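Long-range contacts in mandelate racemase/muconate lactonizing enzyme-like protein (Rubrobacter xylanophilus DSM 9941, PDB 2QQ6), which probably acts as a lyase of the enolase superfamily and binds a magnesium ion: residues Pro317-Ser322 against Ala340-His345; Val122-Asp127 against Pro362-Gly367; Glu192-Val197 against Ser226-Arg231. All blocks are in the same frame, centred on the assembly; numbering follows the deposited sequence.

Interaction 1 of 3, residues Pro317-Ser322 against Ala340-His345; sequences PHNVSS and AVLEWH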
# COMPACT_ATOMS: atom_id res chain seq x y z
N PRO B 317 13.50 15.33 -0.11
CA PRO B 317 12.98 14.13 0.55
C PRO B 317 12.68 14.24 2.04
O PRO B 317 13.34 14.98 2.78
CB PRO B 317 14.05 13.08 0.25
CG PRO B 317 15.30 13.89 0.18
CD PRO B 317 14.86 15.10 -0.62
N HIS B 318 11.67 13.49 2.46
CA HIS B 318 11.21 13.42 3.85
C HIS B 318 12.12 12.36 4.48
O HIS B 318 12.33 11.31 3.89
CB HIS B 318 9.72 13.01 3.86
CG HIS B 318 9.13 12.79 5.22
ND1 HIS B 318 8.94 11.53 5.76
CD2 HIS B 318 8.63 13.67 6.13
CE1 HIS B 318 8.34 11.65 6.93
NE2 HIS B 318 8.14 12.93 7.18
N ASN B 319 12.66 12.65 5.65
CA ASN B 319 13.56 11.72 6.32
C ASN B 319 13.20 11.54 7.78
O ASN B 319 13.08 12.52 8.51
CB ASN B 319 15.00 12.24 6.23
CG ASN B 319 16.03 11.23 6.70
OD1 ASN B 319 15.89 10.62 7.76
ND2 ASN B 319 17.09 11.07 5.92
N VAL B 320 13.06 10.30 8.20
CA VAL B 320 12.72 10.01 9.58
C VAL B 320 13.49 8.77 10.04
O VAL B 320 13.03 8.03 10.91
CB VAL B 320 11.20 9.78 9.72
CG1 VAL B 320 10.83 8.41 9.20
CG2 VAL B 320 10.78 9.96 11.14
N SER B 321 14.66 8.55 9.45
CA SER B 321 15.46 7.38 9.80
C SER B 321 16.78 7.73 10.48
O SER B 321 17.14 8.91 10.59
CB SER B 321 15.73 6.54 8.55
OG SER B 321 14.51 6.06 8.01
N SER B 322 17.49 6.70 10.92
CA SER B 322 18.77 6.82 11.61
C SER B 322 19.91 7.14 10.64
O SER B 322 19.66 7.46 9.48
CB SER B 322 19.06 5.51 12.33
OG SER B 322 19.27 4.47 11.40
N ALA B 340 17.38 20.20 -2.82
CA ALA B 340 17.18 21.40 -2.02
C ALA B 340 17.64 21.17 -0.57
O ALA B 340 18.69 21.66 -0.18
CB ALA B 340 15.72 21.79 -2.06
N VAL B 341 16.84 20.45 0.22
CA VAL B 341 17.20 20.16 1.61
C VAL B 341 16.68 18.82 2.07
O VAL B 341 15.55 18.42 1.75
CB VAL B 341 16.67 21.20 2.62
CG1 VAL B 341 17.82 22.11 3.08
CG2 VAL B 341 15.54 22.00 2.02
N LEU B 342 17.50 18.13 2.85
CA LEU B 342 17.13 16.83 3.39
C LEU B 342 16.69 17.04 4.84
O LEU B 342 17.20 17.92 5.55
CB LEU B 342 18.33 15.87 3.31
CG LEU B 342 18.21 14.49 3.94
CD1 LEU B 342 16.97 13.80 3.45
CD2 LEU B 342 19.43 13.68 3.62
N GLU B 343 15.72 16.25 5.28
CA GLU B 343 15.20 16.37 6.63
C GLU B 343 15.96 15.56 7.66
O GLU B 343 16.47 14.47 7.39
CB GLU B 343 13.74 15.94 6.67
CG GLU B 343 13.24 15.60 8.07
CD GLU B 343 11.75 15.36 8.13
OE1 GLU B 343 11.18 14.88 7.13
OE2 GLU B 343 11.14 15.65 9.19
N TRP B 344 16.03 16.13 8.86
CA TRP B 344 16.65 15.48 10.00
C TRP B 344 15.54 15.62 11.04
O TRP B 344 15.02 16.72 11.26
CB TRP B 344 17.93 16.19 10.45
CG TRP B 344 18.60 15.47 11.60
CD1 TRP B 344 18.90 14.14 11.68
CD2 TRP B 344 19.02 16.05 12.85
NE1 TRP B 344 19.48 13.85 12.89
CE2 TRP B 344 19.57 15.00 13.63
CE3 TRP B 344 19.00 17.34 13.38
CZ2 TRP B 344 20.09 15.22 14.91
CZ3 TRP B 344 19.51 17.56 14.65
CH2 TRP B 344 20.05 16.50 15.40
N HIS B 345 15.18 14.51 11.66
CA HIS B 345 14.10 14.50 12.64
C HIS B 345 14.61 13.97 13.98
O HIS B 345 13.83 13.47 14.79
CB HIS B 345 12.99 13.59 12.08
CG HIS B 345 11.65 13.75 12.75
ND1 HIS B 345 11.41 13.34 14.04
CD2 HIS B 345 10.48 14.23 12.28
CE1 HIS B 345 10.14 13.56 14.34
NE2 HIS B 345 9.55 14.11 13.29
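With CG anti to the backbone N (chi1 161°) and the chain extended beyond it, E343 stretches across to the backbone of N319. There E343 OE1 accepts the amide N319 N at 3.1 Å, the N-H arriving from above the carboxylate plane, 36° out of it. Glutamate suits this place because an extended side chain can offer an acceptor to a buried backbone amide that no regular strand pairing serves. Beside it, H318 runs the same way, its ring plane turned 75° from the carboxylate. The polar end of H318 belongs to D291, hydrogen-bonded to ND1, and the side chain lies about 4 Å from the magnesium ion at the nearest atoms; this pairing is consistent with the His-Asp dyad of mandelate racemase relatives.

N319 CB, whose bond from CA points at strand 342-344, lies against the E343 carbonyl; CG anti to the backbone N swings the amide round for OD1 to accept S321 N at 2.9 Å. This Asx turn, a natural role for asparagine, shapes the loop ahead of the helix that S322 caps. Apolar contacts finish the seam: P317 CG meets L342 CD1 at 3.7 Å, the side chains crossing at about a right angle, and V320 CG2 stands over one face of the H345 ring.

Helix 323-334 packs on P317, N319 and L342 through A329 and C333, while strand 342-344 pairs with strand 121-127 through backbone bonds.

Interaction 2 of 3, residues Val122-Asp127 against Pro362-Gly367; sequences VRLYAD and PVIREG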
# COMPACT_ATOMS: atom_id res chain seq x y z
N VAL B 122 25.70 17.66 1.47
CA VAL B 122 24.29 18.01 1.45
C VAL B 122 23.73 18.68 2.70
O VAL B 122 23.95 18.24 3.84
CB VAL B 122 23.42 16.77 1.10
CG1 VAL B 122 24.23 15.80 0.26
CG2 VAL B 122 22.86 16.11 2.36
N ARG B 123 22.97 19.73 2.46
CA ARG B 123 22.34 20.52 3.50
C ARG B 123 21.07 19.89 4.05
O ARG B 123 20.26 19.32 3.31
CB ARG B 123 22.06 21.90 2.94
CG ARG B 123 21.26 22.80 3.81
CD ARG B 123 20.83 23.96 2.96
NE ARG B 123 19.90 24.82 3.67
CZ ARG B 123 19.19 25.77 3.08
NH1 ARG B 123 19.31 25.96 1.77
NH2 ARG B 123 18.36 26.52 3.79
N LEU B 124 20.90 20.00 5.36
CA LEU B 124 19.74 19.43 6.04
C LEU B 124 18.83 20.52 6.59
O LEU B 124 19.15 21.71 6.51
CB LEU B 124 20.19 18.59 7.23
CG LEU B 124 21.16 17.46 6.96
CD1 LEU B 124 21.78 17.05 8.27
CD2 LEU B 124 20.46 16.30 6.28
N TYR B 125 17.69 20.09 7.13
CA TYR B 125 16.73 20.97 7.78
C TYR B 125 16.30 20.25 9.07
O TYR B 125 16.22 19.01 9.11
CB TYR B 125 15.54 21.33 6.86
CG TYR B 125 14.42 20.32 6.64
CD1 TYR B 125 13.44 20.12 7.61
CD2 TYR B 125 14.28 19.66 5.41
CE1 TYR B 125 12.33 19.31 7.36
CE2 TYR B 125 13.17 18.84 5.16
CZ TYR B 125 12.20 18.67 6.14
OH TYR B 125 11.08 17.91 5.91
N ALA B 126 16.08 21.02 10.13
CA ALA B 126 15.72 20.44 11.42
C ALA B 126 14.25 20.53 11.78
O ALA B 126 13.66 21.62 11.83
CB ALA B 126 16.58 21.05 12.52
N ASP B 127 13.64 19.37 12.02
CA ASP B 127 12.25 19.31 12.41
C ASP B 127 12.23 19.69 13.90
O ASP B 127 12.88 19.04 14.71
CB ASP B 127 11.71 17.90 12.18
CG ASP B 127 10.20 17.81 12.36
OD1 ASP B 127 9.72 17.92 13.51
OD2 ASP B 127 9.50 17.63 11.34
N PRO B 362 31.55 12.91 13.30
CA PRO B 362 30.14 12.54 13.20
C PRO B 362 29.70 12.58 11.74
O PRO B 362 30.51 12.87 10.85
CB PRO B 362 29.45 13.60 14.04
CG PRO B 362 30.32 14.81 13.80
CD PRO B 362 31.71 14.24 13.90
N VAL B 363 28.43 12.30 11.52
CA VAL B 363 27.85 12.31 10.18
C VAL B 363 27.44 13.73 9.83
O VAL B 363 27.89 14.30 8.83
CB VAL B 363 26.61 11.44 10.12
CG1 VAL B 363 25.94 11.58 8.77
CG2 VAL B 363 26.99 10.00 10.39
N ILE B 364 26.57 14.29 10.67
CA ILE B 364 26.10 15.65 10.46
C ILE B 364 27.13 16.60 11.05
O ILE B 364 27.79 16.28 12.04
CB ILE B 364 24.75 15.91 11.16
CG1 ILE B 364 23.79 14.75 10.89
CG2 ILE B 364 24.17 17.22 10.65
CD1 ILE B 364 22.38 14.98 11.41
N ARG B 365 27.28 17.76 10.44
CA ARG B 365 28.25 18.72 10.93
C ARG B 365 27.89 20.10 10.43
O ARG B 365 28.21 20.47 9.31
CB ARG B 365 29.65 18.34 10.47
N GLU B 366 27.22 20.86 11.29
CA GLU B 366 26.81 22.22 10.96
C GLU B 366 25.69 22.27 9.93
O GLU B 366 25.75 23.06 8.99
CB GLU B 366 28.01 23.04 10.45
CG GLU B 366 28.93 23.58 11.54
CD GLU B 366 28.21 24.52 12.52
OE1 GLU B 366 27.43 25.38 12.05
OE2 GLU B 366 28.43 24.40 13.75
N GLY B 367 24.69 21.42 10.11
CA GLY B 367 23.54 21.40 9.22
C GLY B 367 23.80 20.84 7.84
O GLY B 367 23.02 21.05 6.90
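The flat groups that meet here are peptides, the G367 carbonyl and the amide of L124; no aromatic ring takes part. L124 N donates to G367 O at 2.8 Å in a nearly straight bond (169° at the hydrogen), and the donor is tilted 34° from the carbonyl plane. The same oxygen is approached by R123 CA at 3.5 Å in a CA-H...O contact, so one carbonyl takes both a conventional and a weak donor from adjacent residues of the strand.

Glycine fits position 367 because its phi is positive, a conformation that costs little without a side chain, and its backbone can thus turn into the strand that follows. L124 carries the apolar half of the contact. Its chi1 of -56°, together with an extended chi2, carries CD1 to I364, and L124 CD1 lies 3.4 Å from I364 CG2. Branched aliphatic chains are apt at this spot, since I364 also packs on W344 and L124 on L342 and I369. The stem of R123 passes G367 O, but its guanidinium is engaged by a salt bridge to E212.

The bond extends the antiparallel pairing of strand 121-127 with strand 368-370. Since 121-127 stands between 342-344 and 167-171, parallel to both, the last barrel strand is brought back beside the first, as in the (beta/alpha)7-beta barrel of the enolase superfamily.

Interaction 3 of 3, residues Glu192-Val197 against Ser226-Arg231; sequences EHEAMV and SIRFAR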
# COMPACT_ATOMS: atom_id res chain seq x y z
N GLU B 192 -8.98 28.42 16.89
CA GLU B 192 -7.98 27.38 16.65
C GLU B 192 -7.07 27.90 15.53
O GLU B 192 -5.87 27.61 15.47
CB GLU B 192 -8.70 26.10 16.20
CG GLU B 192 -7.83 24.94 15.74
CD GLU B 192 -8.63 23.84 15.03
OE1 GLU B 192 -8.04 22.81 14.67
OE2 GLU B 192 -9.86 24.00 14.83
N HIS B 193 -7.68 28.69 14.66
CA HIS B 193 -6.99 29.30 13.54
C HIS B 193 -6.01 30.36 14.02
O HIS B 193 -4.86 30.39 13.60
CB HIS B 193 -8.03 29.93 12.61
CG HIS B 193 -7.44 30.66 11.44
ND1 HIS B 193 -7.41 30.12 10.17
CD2 HIS B 193 -6.87 31.88 11.35
CE1 HIS B 193 -6.85 30.99 9.35
NE2 HIS B 193 -6.51 32.06 10.04
N GLU B 194 -6.45 31.24 14.92
CA GLU B 194 -5.57 32.28 15.43
C GLU B 194 -4.44 31.61 16.17
O GLU B 194 -3.29 32.03 16.08
CB GLU B 194 -6.31 33.21 16.38
CG GLU B 194 -7.69 33.63 15.90
CD GLU B 194 -7.69 34.21 14.49
OE1 GLU B 194 -8.68 33.97 13.75
OE2 GLU B 194 -6.71 34.92 14.13
N ALA B 195 -4.77 30.57 16.91
CA ALA B 195 -3.76 29.84 17.68
C ALA B 195 -2.62 29.40 16.78
O ALA B 195 -1.45 29.56 17.11
CB ALA B 195 -4.39 28.64 18.36
N MSE B 196 -2.98 28.85 15.62
CA MSE B 196 -1.98 28.37 14.68
C MSE B 196 -1.09 29.46 14.10
O MSE B 196 0.14 29.32 14.05
CB MSE B 196 -2.68 27.60 13.57
CG MSE B 196 -3.24 26.28 14.04
SE MSE B 196 -4.67 25.60 12.87
CE MSE B 196 -3.55 25.02 11.34
N VAL B 197 -1.70 30.55 13.64
CA VAL B 197 -0.94 31.65 13.09
C VAL B 197 -0.03 32.22 14.17
O VAL B 197 1.08 32.70 13.90
CB VAL B 197 -1.87 32.77 12.60
CG1 VAL B 197 -1.06 33.87 11.97
CG2 VAL B 197 -2.87 32.21 11.61
N SER B 226 -8.09 24.70 4.79
CA SER B 226 -6.80 24.72 4.13
C SER B 226 -6.57 26.07 3.46
O SER B 226 -5.56 26.74 3.68
CB SER B 226 -6.73 23.61 3.09
OG SER B 226 -7.05 22.35 3.65
N ILE B 227 -7.54 26.47 2.64
CA ILE B 227 -7.49 27.72 1.91
C ILE B 227 -7.40 28.95 2.80
O ILE B 227 -6.56 29.82 2.59
CB ILE B 227 -8.70 27.85 0.98
CG1 ILE B 227 -8.66 26.74 -0.08
CG2 ILE B 227 -8.71 29.18 0.30
CD1 ILE B 227 -9.65 26.91 -1.19
N ARG B 228 -8.26 29.01 3.81
CA ARG B 228 -8.24 30.14 4.72
C ARG B 228 -6.91 30.20 5.47
O ARG B 228 -6.37 31.28 5.68
CB ARG B 228 -9.40 30.06 5.72
CG ARG B 228 -9.57 31.32 6.55
CD ARG B 228 -10.56 31.17 7.71
NE ARG B 228 -10.40 32.30 8.65
CZ ARG B 228 -10.94 32.37 9.87
NH1 ARG B 228 -11.69 31.38 10.36
NH2 ARG B 228 -10.69 33.44 10.63
N PHE B 229 -6.38 29.04 5.86
CA PHE B 229 -5.13 29.05 6.59
C PHE B 229 -3.96 29.38 5.69
O PHE B 229 -3.03 30.08 6.10
CB PHE B 229 -4.86 27.71 7.28
CG PHE B 229 -3.63 27.72 8.14
CD1 PHE B 229 -3.61 28.45 9.32
CD2 PHE B 229 -2.45 27.10 7.71
CE1 PHE B 229 -2.43 28.56 10.07
CE2 PHE B 229 -1.26 27.21 8.44
CZ PHE B 229 -1.25 27.95 9.63
N ALA B 230 -4.00 28.88 4.46
CA ALA B 230 -2.93 29.13 3.49
C ALA B 230 -2.84 30.62 3.19
O ALA B 230 -1.75 31.19 3.21
CB ALA B 230 -3.18 28.37 2.22
N ARG B 231 -3.98 31.24 2.90
CA ARG B 231 -3.99 32.66 2.58
C ARG B 231 -3.33 33.43 3.71
O ARG B 231 -2.77 34.49 3.51
CB ARG B 231 -5.42 33.16 2.36
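Stacking dominates where H193 meets R228. The guanidinium lies flat on one face of the imidazole, planes 12° apart and centres 4.2 Å apart. R228 achieves this with a chain extended from CG to NE, and a CG anti to the backbone N (chi1 177°) brings H193 between the helices.

The one ring-ring pair is an offset edge-to-face contact: F229 points its edge at the face of H193, with centroids 5.9 Å apart and planes close to perpendicular. Histidine suits the place because its flat ring offers a face to the guanidinium and sets CE1 at the edge of the F229 ring, near its plane. Were H193 an alanine, the guanidinium of R228 would probably lose the surface it rests on and be freer to swing, with a gap beside F229.

CH-pi and apolar packing complete the F229 site. M196, selenomethionine in this crystal, sets CE over the ring centre, 3.9 Å from the centroid, with SE in an oblique Met-aromatic contact. M196 CB reaches F229 CE1 at 3.6 Å, and V197 CG2 touches the same carbon.

The only charge pairing is a long one, E194 OE1 to R228 NH2 at 3.7 Å, between two solvent-exposed side chains.

Segments 192-197 and 226-231, on helices 190-207 and 223-233, have axes 11.0 Å apart at closest approach and 36° from parallel; strand 212-216 lies between them in sequence, and F229 packs on M217, just after it.

Overall arrangement
From the N terminus, strand 121-127 comes first, and its partner 362-367 lies far along the chain, so interaction 2 closes a loop of 234 residues that spans most of the barrel. Interactions 3 and 1 fall within that loop one after the other, in series: 192-197 with 226-231 joins two successive barrel helices, and 317-322 with 340-345 brackets helix 323-334. No pair crosses another. Interactions 1 and 2 touch, as strands 342-344 and 121-127 are neighbours sharing backbone bonds, and W344 packs on I364. Interaction 3 stands apart, its nearest atoms about 17 Å from interaction 1 and about 15 Å from interaction 2.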